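Local coordinates for protein aminotransferase, class I (PDB 2O1B) that probably catalyses the pyridoxal-5'-phosphate-dependent transfer of amino groups between amino acids and 2-oxo acids, as an aspartate-type aminotransferase, at residues G117-L122 and Y143-A148; L341-G346 and E350-F355; Y98-N103 and H300-L305; T314-F319 and F330-G335. One frame throughout, in Å; residues are numbered along the deposited sequence.

Contact 1: residues G117-L122 and Y143-A148. With PLP (pyridoxal-5'-phosphate), chain B.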
# COMPACT_ATOMS: atom_id res chain seq x y z
N GLY A 117 -4.23 0.83 -5.95
CA GLY A 117 -4.68 2.20 -6.22
C GLY A 117 -3.50 2.92 -6.83
O GLY A 117 -2.37 2.74 -6.38
N THR A 118 -3.75 3.76 -7.84
CA THR A 118 -2.66 4.41 -8.57
C THR A 118 -1.87 5.41 -7.75
O THR A 118 -0.69 5.62 -8.01
CB THR A 118 -3.11 5.08 -9.90
OG1 THR A 118 -4.02 6.16 -9.65
CG2 THR A 118 -3.75 4.06 -10.82
N LYS A 119 -2.51 6.04 -6.76
CA LYS A 119 -1.82 6.98 -5.89
C LYS A 119 -0.55 6.33 -5.32
O LYS A 119 0.54 6.91 -5.37
CB LYS A 119 -2.74 7.49 -4.78
CG LYS A 119 -2.08 8.53 -3.87
CD LYS A 119 -2.94 8.87 -2.67
CE LYS A 119 -2.22 9.87 -1.75
NZ LYS A 119 -3.17 10.54 -0.81
N ASN A 120 -0.70 5.11 -4.82
CA ASN A 120 0.42 4.36 -4.25
C ASN A 120 1.57 4.16 -5.24
O ASN A 120 2.75 4.29 -4.86
CB ASN A 120 -0.07 3.01 -3.73
CG ASN A 120 0.94 2.32 -2.85
OD1 ASN A 120 1.23 2.77 -1.72
ND2 ASN A 120 1.50 1.22 -3.34
N GLY A 121 1.24 3.84 -6.49
CA GLY A 121 2.26 3.62 -7.53
C GLY A 121 2.88 4.91 -8.03
O GLY A 121 4.11 4.99 -8.21
N LEU A 122 2.05 5.93 -8.24
CA LEU A 122 2.52 7.25 -8.65
C LEU A 122 3.50 7.82 -7.65
O LEU A 122 4.53 8.36 -8.05
CB LEU A 122 1.35 8.23 -8.87
CG LEU A 122 0.47 7.97 -10.10
CD1 LEU A 122 -0.92 8.56 -9.90
CD2 LEU A 122 1.11 8.51 -11.37
N TYR A 143 -1.47 17.73 -10.74
CA TYR A 143 -2.00 16.95 -9.64
C TYR A 143 -1.16 17.08 -8.37
O TYR A 143 0.08 17.23 -8.43
CB TYR A 143 -2.17 15.51 -10.06
CG TYR A 143 -3.02 14.66 -9.15
CD1 TYR A 143 -4.35 14.98 -8.89
CD2 TYR A 143 -2.50 13.48 -8.61
CE1 TYR A 143 -5.14 14.19 -8.07
CE2 TYR A 143 -3.27 12.69 -7.79
CZ TYR A 143 -4.59 13.04 -7.54
OH TYR A 143 -5.35 12.23 -6.73
N THR A 144 -1.86 17.04 -7.24
CA THR A 144 -1.33 17.39 -5.93
C THR A 144 -0.36 16.36 -5.33
O THR A 144 0.55 16.71 -4.59
CB THR A 144 -2.49 17.58 -4.92
OG1 THR A 144 -3.39 16.46 -5.03
CG2 THR A 144 -3.24 18.86 -5.21
N ASP A 145 -0.58 15.09 -5.65
CA ASP A 145 0.08 13.99 -4.93
C ASP A 145 1.52 13.64 -5.35
O ASP A 145 2.24 12.97 -4.61
CB ASP A 145 -0.81 12.75 -4.93
CG ASP A 145 -2.09 12.96 -4.15
OD1 ASP A 145 -2.21 14.00 -3.47
OD2 ASP A 145 -2.99 12.09 -4.20
N TYR A 146 1.95 14.12 -6.52
CA TYR A 146 3.27 13.76 -7.04
C TYR A 146 4.39 14.28 -6.14
O TYR A 146 5.37 13.59 -5.93
CB TYR A 146 3.50 14.30 -8.45
CG TYR A 146 2.42 13.98 -9.45
CD1 TYR A 146 1.68 12.79 -9.37
CD2 TYR A 146 2.15 14.86 -10.50
CE1 TYR A 146 0.67 12.49 -10.31
CE2 TYR A 146 1.16 14.58 -11.44
CZ TYR A 146 0.42 13.40 -11.33
OH TYR A 146 -0.54 13.14 -12.27
N LEU A 147 4.21 15.48 -5.61
CA LEU A 147 5.27 16.19 -4.87
C LEU A 147 5.81 15.32 -3.74
O LEU A 147 7.02 15.26 -3.52
CB LEU A 147 4.73 17.51 -4.31
CG LEU A 147 5.59 18.76 -4.07
CD1 LEU A 147 4.99 19.60 -2.95
CD2 LEU A 147 7.05 18.48 -3.80
N ALA A 148 4.90 14.68 -3.01
CA ALA A 148 5.26 13.81 -1.89
C ALA A 148 6.23 12.70 -2.32
O ALA A 148 7.24 12.46 -1.64
CB ALA A 148 4.01 13.20 -1.26
N1 PLP B . -4.03 10.89 -10.55
C2 PLP B . -5.05 11.76 -10.89
C2A PLP B . -4.81 12.81 -11.93
C3 PLP B . -6.29 11.61 -10.26
O3 PLP B . -7.34 12.44 -10.55
C4 PLP B . -6.48 10.60 -9.31
C4A PLP B . -7.89 10.12 -9.08
C5 PLP B . -5.44 9.74 -8.97
C6 PLP B . -4.20 9.89 -9.60
C5A PLP B . -5.60 8.65 -7.92
O4P PLP B . -6.38 7.56 -8.38
P PLP B . -6.53 6.22 -7.49
O1P PLP B . -7.94 6.16 -6.93
O2P PLP B . -5.51 6.29 -6.39
O3P PLP B . -6.29 5.05 -8.41
O HOH W 1 -5.20 11.74 -2.32
O HOH W 2 -2.38 13.44 -0.75
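K119 and D145 meet at about a right angle: the extended lysine chain runs past the carboxylate, with CE 3.4 Å from D145 OD2. Its ammonium group ends slightly beyond, NZ lying 3.7 Å from D145 OD2 in a long salt bridge. Two waters bridge the pair, one between NZ and OD1, the other between NZ and OD2. The carbonyls of T280 and N283 of the second subunit also lie within hydrogen-bonding reach of K119 NZ, more acceptors than its three protons can serve at once, so the lysine end reaches across the dimer interface.

L122 splits its methyls between two flat neighbours. CD1 touches PLP C6 at 3.6 Å, whereas CD2 approaches Y146 CE1 obliquely at 4.1 Å. Y143 covers the cofactor differently: with CG anti to the backbone N (chi1 -166°), its ring lies face-on to the pyridine, PLP C2 sitting 3.5 Å above the plane and over the ring centre, while T144 OG1 lies toward the rim of the opposite face. The phosphate is held at the amino-terminal end of helix 118-129, where T118 N donates to PLP O3P at 2.9 Å and K119 N to PLP O2P at 3.0 Å. The helix end probably adds favourable electrostatics.

This is the cofactor site of a class I aminotransferase, completed by S250, S252, R261 and N192, with Y81 of the second subunit. Y146 stacks on Y186 and bonds through OH to D220 and T188, while L122 rests on strands 216-220 and 245-250, placing both helices, 118-129 and 146-152, against the central sheet.

Contact 2: residues L341-G346 and E350-F355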
# COMPACT_ATOMS: atom_id res chain seq x y z
N LEU A 341 -12.30 27.10 -13.26
CA LEU A 341 -12.99 28.40 -13.25
C LEU A 341 -12.06 29.49 -12.75
O LEU A 341 -11.39 29.31 -11.74
CB LEU A 341 -14.19 28.33 -12.28
CG LEU A 341 -15.48 29.15 -12.34
CD1 LEU A 341 -15.80 29.68 -10.95
CD2 LEU A 341 -15.51 30.30 -13.35
N GLU A 342 -12.03 30.63 -13.43
CA GLU A 342 -11.31 31.81 -12.94
C GLU A 342 -11.94 32.35 -11.66
O GLU A 342 -13.17 32.36 -11.51
CB GLU A 342 -11.31 32.93 -13.99
CG GLU A 342 -10.53 32.61 -15.26
CD GLU A 342 -10.11 33.86 -16.04
OE1 GLU A 342 -9.87 34.91 -15.42
OE2 GLU A 342 -10.02 33.77 -17.28
N THR A 343 -11.09 32.77 -10.72
CA THR A 343 -11.54 33.59 -9.61
C THR A 343 -11.79 35.03 -10.11
O THR A 343 -11.14 35.48 -11.06
CB THR A 343 -10.56 33.62 -8.43
OG1 THR A 343 -9.31 34.21 -8.84
CG2 THR A 343 -10.34 32.21 -7.88
N PRO A 344 -12.73 35.75 -9.47
CA PRO A 344 -12.98 37.12 -9.86
C PRO A 344 -11.88 38.02 -9.33
O PRO A 344 -11.15 37.60 -8.42
CB PRO A 344 -14.31 37.44 -9.18
CG PRO A 344 -14.42 36.52 -8.07
CD PRO A 344 -13.59 35.33 -8.36
N PRO A 345 -11.74 39.23 -9.90
CA PRO A 345 -10.72 40.15 -9.37
C PRO A 345 -10.92 40.40 -7.87
O PRO A 345 -12.05 40.49 -7.38
CB PRO A 345 -10.92 41.44 -10.17
CG PRO A 345 -12.12 41.25 -11.02
CD PRO A 345 -12.47 39.80 -11.05
N GLY A 346 -9.80 40.51 -7.14
CA GLY A 346 -9.83 40.78 -5.71
C GLY A 346 -9.99 39.54 -4.84
O GLY A 346 -10.00 39.65 -3.62
N GLU A 350 -8.07 30.71 -2.66
CA GLU A 350 -8.43 30.37 -1.28
C GLU A 350 -9.48 31.33 -0.72
O GLU A 350 -10.39 30.91 0.01
CB GLU A 350 -7.19 30.30 -0.40
CG GLU A 350 -6.24 29.15 -0.78
CD GLU A 350 -5.00 29.07 0.12
OE1 GLU A 350 -4.86 28.05 0.83
OE2 GLU A 350 -4.18 30.02 0.13
N GLN A 351 -9.35 32.61 -1.06
CA GLN A 351 -10.35 33.61 -0.71
C GLN A 351 -11.68 33.34 -1.41
O GLN A 351 -12.74 33.47 -0.80
CB GLN A 351 -9.85 35.02 -1.05
CG GLN A 351 -8.83 35.55 -0.06
CD GLN A 351 -8.09 36.77 -0.58
OE1 GLN A 351 -8.06 37.03 -1.78
NE2 GLN A 351 -7.48 37.52 0.34
N PHE A 352 -11.62 32.95 -2.68
CA PHE A 352 -12.82 32.60 -3.42
C PHE A 352 -13.42 31.29 -2.91
O PHE A 352 -14.64 31.16 -2.86
CB PHE A 352 -12.54 32.53 -4.93
CG PHE A 352 -13.78 32.60 -5.80
CD1 PHE A 352 -13.94 31.73 -6.87
CD2 PHE A 352 -14.79 33.55 -5.55
CE1 PHE A 352 -15.07 31.79 -7.68
CE2 PHE A 352 -15.92 33.62 -6.36
CZ PHE A 352 -16.06 32.73 -7.43
N GLU A 353 -12.57 30.35 -2.52
CA GLU A 353 -13.04 29.09 -1.92
C GLU A 353 -13.83 29.38 -0.64
O GLU A 353 -14.94 28.87 -0.47
CB GLU A 353 -11.88 28.14 -1.61
CG GLU A 353 -12.32 26.84 -0.93
CD GLU A 353 -11.26 26.24 -0.01
OE1 GLU A 353 -10.16 26.82 0.14
OE2 GLU A 353 -11.55 25.17 0.59
N GLN A 354 -13.27 30.20 0.23
CA GLN A 354 -13.93 30.57 1.47
C GLN A 354 -15.22 31.37 1.23
O GLN A 354 -16.24 31.09 1.86
CB GLN A 354 -12.97 31.30 2.42
CG GLN A 354 -13.31 31.15 3.90
CD GLN A 354 -13.20 29.70 4.43
OE1 GLN A 354 -12.58 28.83 3.81
NE2 GLN A 354 -13.81 29.46 5.59
N PHE A 355 -15.18 32.32 0.29
CA PHE A 355 -16.38 33.04 -0.16
C PHE A 355 -17.52 32.10 -0.57
O PHE A 355 -18.64 32.23 -0.07
CB PHE A 355 -16.03 33.98 -1.32
CG PHE A 355 -17.21 34.76 -1.86
CD1 PHE A 355 -17.64 35.93 -1.24
CD2 PHE A 355 -17.87 34.34 -3.01
CE1 PHE A 355 -18.71 36.66 -1.74
CE2 PHE A 355 -18.94 35.07 -3.52
CZ PHE A 355 -19.36 36.23 -2.88
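F352 holds CG anti to its backbone N (chi1 -162°), a torsion that carries the phenyl ring off helix 349-360 and onto L341, T343 and P344. T343 takes the complementary setting: chi1 of 63° leaves CG2 anti to the carbonyl carbon and facing F352, and places OG1 between the backbone N and the carbonyl carbon, from where it bonds to the backbone oxygen of Y347.

P344 covers the phenylalanine most directly. Its CD sits over the centre of the F352 ring, 3.5 Å from the centroid and only 10° off the ring normal, a CH-pi contact in which the pyrrolidine lies over one face, the two side chains set obliquely to each other. P344 CG reaches across to the rim of the same ring, 3.7 Å from F352 CE2. The edge is met instead by L341, whose CD1 lies in the ring plane 4.0 Å from F352 CE1, the two side chains running at about a right angle. T343 and F352 slide past each other in opposite directions, bringing T343 CG2 within 3.7 Å of F352 CB. The phenyl group is thus enclosed by a proline over a face, a leucine at the rim and a threonine methyl beside its stem, without any hydrogen bond between the segments.

Y403, near the C terminus, packs on F352 and donates its hydroxyl to E342 O. L341 continues inward onto V378 and I380 of strand 377-381. Helix 349-360 is thereby laid against the antiparallel sheet, between whose strands 338-342 and 365-366 it comes in the chain, the helix-on-sheet layering of the small C-terminal domain of fold type I PLP enzymes.

Contact 3: residues Y98-N103 and H300-L305; sequences YQRQYN and HYDDFL
D302 joins two helices by a side-on, two-pronged salt bridge: it lies in the first turn of helix 302-325, just after the N-cap position of Y301, and faces R100 and Q101 near the carboxyl-terminal end of helix 88-102. In fold type I aminotransferases a long helix like 302-325 typically links the large and small domains.

From its backbone, D302 CB points to the other helix and comes within 4.0 Å of Q101 NE2. CG is turned anti to the carbonyl carbon (chi1 -77°), which sets the carboxylate in front of the guanidinium. OD1 receives R100 NE at 2.7 Å in a nearly straight bond, on its syn side and close to the guanidinium plane. OD2 takes R100 NH2 at 3.1 Å, approached from above the carboxylate plane because the two flat groups are 36° apart. That same OD2 also accepts a weak bond from Q101 NE2 at 3.1 Å, the amide being turned 80° from the carboxylate. Three N-H groups therefore surround the acid, and the nearby helix start would probably help stabilise its charge.

R100 reaches the acid with its chain extended from CG to NE; NH2 has a further weak bond to L298 O. The other end of the Q101 amide is held by K231, whose NZ donates to OE1, fixing which way NE2 faces. Beneath the polar cluster L305 packs on F97 and Y249. The amide nitrogen is finally bridged by a water: Q101 NE2 donates to it at 3.0 Å, and the water donates to D302 O at 2.8 Å.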
# COMPACT_ATOMS: atom_id res chain seq x y z
N TYR A 98 -5.33 -2.91 -22.92
CA TYR A 98 -4.48 -2.00 -23.68
C TYR A 98 -4.42 -2.29 -25.19
O TYR A 98 -4.39 -1.35 -25.99
CB TYR A 98 -3.09 -1.88 -23.05
CG TYR A 98 -3.00 -0.59 -22.28
CD1 TYR A 98 -3.73 -0.41 -21.10
CD2 TYR A 98 -2.22 0.46 -22.74
CE1 TYR A 98 -3.67 0.80 -20.39
CE2 TYR A 98 -2.14 1.67 -22.04
CZ TYR A 98 -2.87 1.83 -20.87
OH TYR A 98 -2.80 3.02 -20.19
N GLN A 99 -4.45 -3.56 -25.56
CA GLN A 99 -4.47 -3.94 -26.97
C GLN A 99 -5.73 -3.46 -27.69
O GLN A 99 -5.64 -2.77 -28.70
CB GLN A 99 -4.31 -5.47 -27.14
CG GLN A 99 -4.22 -5.91 -28.60
CD GLN A 99 -3.01 -5.34 -29.31
OE1 GLN A 99 -1.86 -5.53 -28.88
NE2 GLN A 99 -3.25 -4.64 -30.40
N ARG A 100 -6.91 -3.82 -27.18
CA ARG A 100 -8.14 -3.41 -27.87
C ARG A 100 -8.49 -1.93 -27.65
O ARG A 100 -9.18 -1.34 -28.47
CB ARG A 100 -9.33 -4.34 -27.57
CG ARG A 100 -9.76 -4.35 -26.13
CD ARG A 100 -11.02 -5.19 -25.92
NE ARG A 100 -11.58 -4.85 -24.61
CZ ARG A 100 -11.26 -5.45 -23.47
NH1 ARG A 100 -10.41 -6.47 -23.43
NH2 ARG A 100 -11.81 -5.03 -22.34
N GLN A 101 -8.00 -1.34 -26.56
CA GLN A 101 -8.26 0.08 -26.31
C GLN A 101 -7.31 1.00 -27.10
O GLN A 101 -7.77 1.94 -27.76
CB GLN A 101 -8.20 0.42 -24.80
CG GLN A 101 -9.40 -0.09 -23.97
CD GLN A 101 -10.66 0.75 -24.13
OE1 GLN A 101 -10.61 1.86 -24.67
NE2 GLN A 101 -11.78 0.24 -23.63
N TYR A 102 -6.01 0.71 -27.05
CA TYR A 102 -5.00 1.62 -27.59
C TYR A 102 -4.03 1.02 -28.63
O TYR A 102 -3.07 1.68 -29.04
CB TYR A 102 -4.22 2.27 -26.43
CG TYR A 102 -5.12 2.90 -25.38
CD1 TYR A 102 -5.28 2.31 -24.13
CD2 TYR A 102 -5.85 4.06 -25.65
CE1 TYR A 102 -6.13 2.87 -23.16
CE2 TYR A 102 -6.69 4.63 -24.69
CZ TYR A 102 -6.84 4.03 -23.45
OH TYR A 102 -7.69 4.59 -22.51
N ASN A 103 -4.31 -0.22 -29.06
CA ASN A 103 -3.42 -0.97 -29.97
C ASN A 103 -1.96 -1.00 -29.48
O ASN A 103 -1.02 -0.87 -30.26
CB ASN A 103 -3.53 -0.48 -31.42
CG ASN A 103 -2.99 -1.50 -32.43
OD1 ASN A 103 -3.08 -2.71 -32.22
ND2 ASN A 103 -2.44 -1.00 -33.54
N HIS A 300 -15.08 -6.74 -19.31
CA HIS A 300 -16.48 -6.66 -19.74
C HIS A 300 -17.10 -5.27 -19.83
O HIS A 300 -18.24 -5.15 -20.28
CB HIS A 300 -17.35 -7.54 -18.84
CG HIS A 300 -17.02 -8.99 -18.91
ND1 HIS A 300 -16.33 -9.64 -17.92
CD2 HIS A 300 -17.29 -9.92 -19.86
CE1 HIS A 300 -16.19 -10.92 -18.24
NE2 HIS A 300 -16.75 -11.11 -19.42
N TYR A 301 -16.37 -4.23 -19.43
CA TYR A 301 -17.00 -2.91 -19.29
C TYR A 301 -16.49 -1.77 -20.17
O TYR A 301 -16.47 -0.61 -19.76
CB TYR A 301 -17.08 -2.51 -17.81
CG TYR A 301 -18.05 -3.37 -17.02
CD1 TYR A 301 -17.63 -4.57 -16.44
CD2 TYR A 301 -19.37 -2.98 -16.86
CE1 TYR A 301 -18.52 -5.37 -15.72
CE2 TYR A 301 -20.27 -3.77 -16.14
CZ TYR A 301 -19.83 -4.95 -15.57
OH TYR A 301 -20.71 -5.72 -14.86
N ASP A 302 -16.10 -2.11 -21.40
CA ASP A 302 -15.71 -1.10 -22.39
C ASP A 302 -16.85 -0.11 -22.68
O ASP A 302 -16.63 1.10 -22.75
CB ASP A 302 -15.28 -1.78 -23.69
CG ASP A 302 -13.89 -2.39 -23.62
OD1 ASP A 302 -13.45 -2.95 -24.65
OD2 ASP A 302 -13.25 -2.29 -22.55
N ASP A 303 -18.06 -0.64 -22.87
CA ASP A 303 -19.23 0.20 -23.17
C ASP A 303 -19.53 1.15 -22.01
O ASP A 303 -19.85 2.33 -22.22
CB ASP A 303 -20.45 -0.66 -23.50
CG ASP A 303 -20.28 -1.46 -24.79
OD1 ASP A 303 -19.39 -1.12 -25.60
OD2 ASP A 303 -21.04 -2.43 -24.99
N PHE A 304 -19.42 0.64 -20.78
CA PHE A 304 -19.68 1.45 -19.61
C PHE A 304 -18.70 2.61 -19.51
O PHE A 304 -19.10 3.70 -19.13
CB PHE A 304 -19.63 0.60 -18.33
CG PHE A 304 -19.83 1.38 -17.07
CD1 PHE A 304 -18.73 1.84 -16.34
CD2 PHE A 304 -21.11 1.66 -16.60
CE1 PHE A 304 -18.90 2.56 -15.16
CE2 PHE A 304 -21.30 2.38 -15.41
CZ PHE A 304 -20.19 2.84 -14.69
N LEU A 305 -17.44 2.39 -19.88
CA LEU A 305 -16.44 3.47 -19.90
C LEU A 305 -16.88 4.58 -20.85
O LEU A 305 -16.69 5.77 -20.57
CB LEU A 305 -15.07 2.95 -20.33
CG LEU A 305 -14.24 2.10 -19.35
CD1 LEU A 305 -12.88 1.82 -19.97
CD2 LEU A 305 -14.08 2.83 -18.02
O HOH W 3 -14.17 1.97 -23.76

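Contact 4: residues T314-F319 and F330-G335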
# COMPACT_ATOMS: atom_id res chain seq x y z
N THR A 314 -22.06 15.73 -21.36
CA THR A 314 -23.26 16.56 -21.32
C THR A 314 -23.37 17.36 -20.02
O THR A 314 -23.73 18.54 -20.05
CB THR A 314 -24.57 15.76 -21.60
OG1 THR A 314 -25.08 15.21 -20.38
CG2 THR A 314 -24.34 14.65 -22.60
N ARG A 315 -23.05 16.74 -18.89
CA ARG A 315 -22.96 17.47 -17.62
C ARG A 315 -22.09 18.73 -17.79
O ARG A 315 -22.46 19.81 -17.32
CB ARG A 315 -22.39 16.58 -16.51
CG ARG A 315 -23.39 15.65 -15.88
CD ARG A 315 -22.73 14.83 -14.79
NE ARG A 315 -23.67 13.91 -14.17
CZ ARG A 315 -23.38 13.09 -13.16
NH1 ARG A 315 -22.16 13.07 -12.64
NH2 ARG A 315 -24.33 12.30 -12.68
N ARG A 316 -20.97 18.57 -18.49
CA ARG A 316 -20.07 19.68 -18.81
C ARG A 316 -20.75 20.70 -19.72
O ARG A 316 -20.65 21.91 -19.50
CB ARG A 316 -18.80 19.15 -19.49
CG ARG A 316 -17.80 20.22 -19.90
CD ARG A 316 -16.98 19.80 -21.10
NE ARG A 316 -17.80 19.44 -22.27
CZ ARG A 316 -17.32 19.23 -23.50
NH1 ARG A 316 -16.02 19.36 -23.76
NH2 ARG A 316 -18.15 18.88 -24.47
N ASP A 317 -21.44 20.21 -20.75
CA ASP A 317 -22.11 21.07 -21.73
C ASP A 317 -23.14 21.99 -21.08
O ASP A 317 -23.21 23.18 -21.40
CB ASP A 317 -22.79 20.23 -22.82
CG ASP A 317 -21.80 19.53 -23.73
OD1 ASP A 317 -22.20 18.59 -24.45
OD2 ASP A 317 -20.61 19.92 -23.72
N ARG A 318 -23.92 21.43 -20.16
CA ARG A 318 -24.95 22.16 -19.45
C ARG A 318 -24.36 23.18 -18.48
O ARG A 318 -24.85 24.31 -18.39
CB ARG A 318 -25.86 21.18 -18.69
CG ARG A 318 -26.77 20.40 -19.60
CD ARG A 318 -27.29 19.13 -18.93
NE ARG A 318 -28.11 19.40 -17.75
CZ ARG A 318 -29.35 19.90 -17.79
NH1 ARG A 318 -29.92 20.21 -18.95
NH2 ARG A 318 -30.01 20.10 -16.66
N PHE A 319 -23.31 22.78 -17.78
CA PHE A 319 -22.72 23.63 -16.77
C PHE A 319 -21.95 24.79 -17.39
O PHE A 319 -22.06 25.93 -16.94
CB PHE A 319 -21.81 22.82 -15.85
CG PHE A 319 -21.43 23.53 -14.59
CD1 PHE A 319 -22.31 23.57 -13.52
CD2 PHE A 319 -20.19 24.14 -14.47
CE1 PHE A 319 -21.96 24.22 -12.34
CE2 PHE A 319 -19.83 24.79 -13.30
CZ PHE A 319 -20.71 24.83 -12.24
N PHE A 330 -14.10 30.81 -17.70
CA PHE A 330 -13.60 29.49 -17.36
C PHE A 330 -12.70 28.97 -18.49
O PHE A 330 -12.67 29.53 -19.59
CB PHE A 330 -14.77 28.53 -17.11
CG PHE A 330 -15.69 28.36 -18.30
CD1 PHE A 330 -15.48 27.35 -19.23
CD2 PHE A 330 -16.77 29.22 -18.49
CE1 PHE A 330 -16.32 27.20 -20.34
CE2 PHE A 330 -17.61 29.08 -19.59
CZ PHE A 330 -17.40 28.07 -20.51
N VAL A 331 -11.96 27.90 -18.20
CA VAL A 331 -11.24 27.17 -19.24
C VAL A 331 -12.09 25.96 -19.61
O VAL A 331 -12.39 25.11 -18.77
CB VAL A 331 -9.81 26.79 -18.77
CG1 VAL A 331 -9.13 25.85 -19.75
CG2 VAL A 331 -8.98 28.06 -18.58
N HIS A 332 -12.52 25.91 -20.87
CA HIS A 332 -13.33 24.81 -21.40
C HIS A 332 -12.63 23.47 -21.11
O HIS A 332 -11.43 23.32 -21.37
CB HIS A 332 -13.56 25.02 -22.91
CG HIS A 332 -14.28 23.89 -23.59
ND1 HIS A 332 -13.71 23.16 -24.61
CD2 HIS A 332 -15.53 23.39 -23.42
CE1 HIS A 332 -14.57 22.25 -25.03
NE2 HIS A 332 -15.68 22.37 -24.32
N ALA A 333 -13.39 22.53 -20.54
CA ALA A 333 -12.89 21.20 -20.19
C ALA A 333 -12.95 20.27 -21.39
O ALA A 333 -13.98 20.18 -22.06
CB ALA A 333 -13.72 20.61 -19.06
N LYS A 334 -11.86 19.55 -21.65
CA LYS A 334 -11.81 18.66 -22.81
C LYS A 334 -11.90 17.20 -22.40
O LYS A 334 -12.21 16.32 -23.21
CB LYS A 334 -10.53 18.91 -23.61
CG LYS A 334 -10.31 20.37 -24.04
CD LYS A 334 -9.07 20.47 -24.90
CE LYS A 334 -8.50 21.87 -24.92
NZ LYS A 334 -7.22 21.80 -25.66
N GLY A 335 -11.60 16.95 -21.13
CA GLY A 335 -11.74 15.64 -20.52
C GLY A 335 -11.74 15.72 -19.00
O GLY A 335 -11.66 16.82 -18.43
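R316 and A333 are joined by the one settled hydrogen bond between these segments. R316 NH1 donates to A333 O at 2.8 Å, meeting the oxygen almost head-on, with the acceptor lying in the guanidinium plane. A333 is held at its amide as well, since its N bonds to E320 a turn further along the helix.

Apolar contact accompanies the bond: the methyl of A333 rests 3.9 Å from R316 CD. The arginine chain leaves the helix with CG anti to the backbone N and then bends at chi3 (56°), which turns an edge of the guanidinium toward the alanine carbonyl. F228 also packs on this arginine.

Two further groups meet the flat cation. One corner of the H332 imidazole comes over a face of the guanidinium, the side chains set obliquely and the planes 34° apart. Within the helix, D317 forms a salt bridge with R316 and probably offsets its charge; OD2 uses its syn lone pair to accept from R316 NH2 at 2.8 Å, while the bond from R316 NE is weak.

K334 and G335 bond through their backbones to G195, and K334 also to F228. Arginine and loop together join helix 302-325 to the segment leading out of edge strand 330-331, a helix-to-sheet junction of the small domain in this PLP-enzyme fold.

How the contacts relate
Read from the N terminus, helix 88-102 opens contact 3, whose loop closes only at 300-305, almost two hundred residues later. Contact 1 is nested within it, closing the short 117-148 loop beside the cofactor; the two stay apart, their nearest atoms about 9 Å from each other. Contact 4 then closes from 314-319 to 330-335, followed in series by contact 2 from 341-346 to 350-355, and no loops cross. Helix 302-325 serves both contacts 3 and 4, carrying the chain from the large domain toward the small-domain sheet. There contacts 4 and 2 touch through adjacent strands 330-331 and 338-342, L341 CD2 lying 4.2 Å from F330 CB.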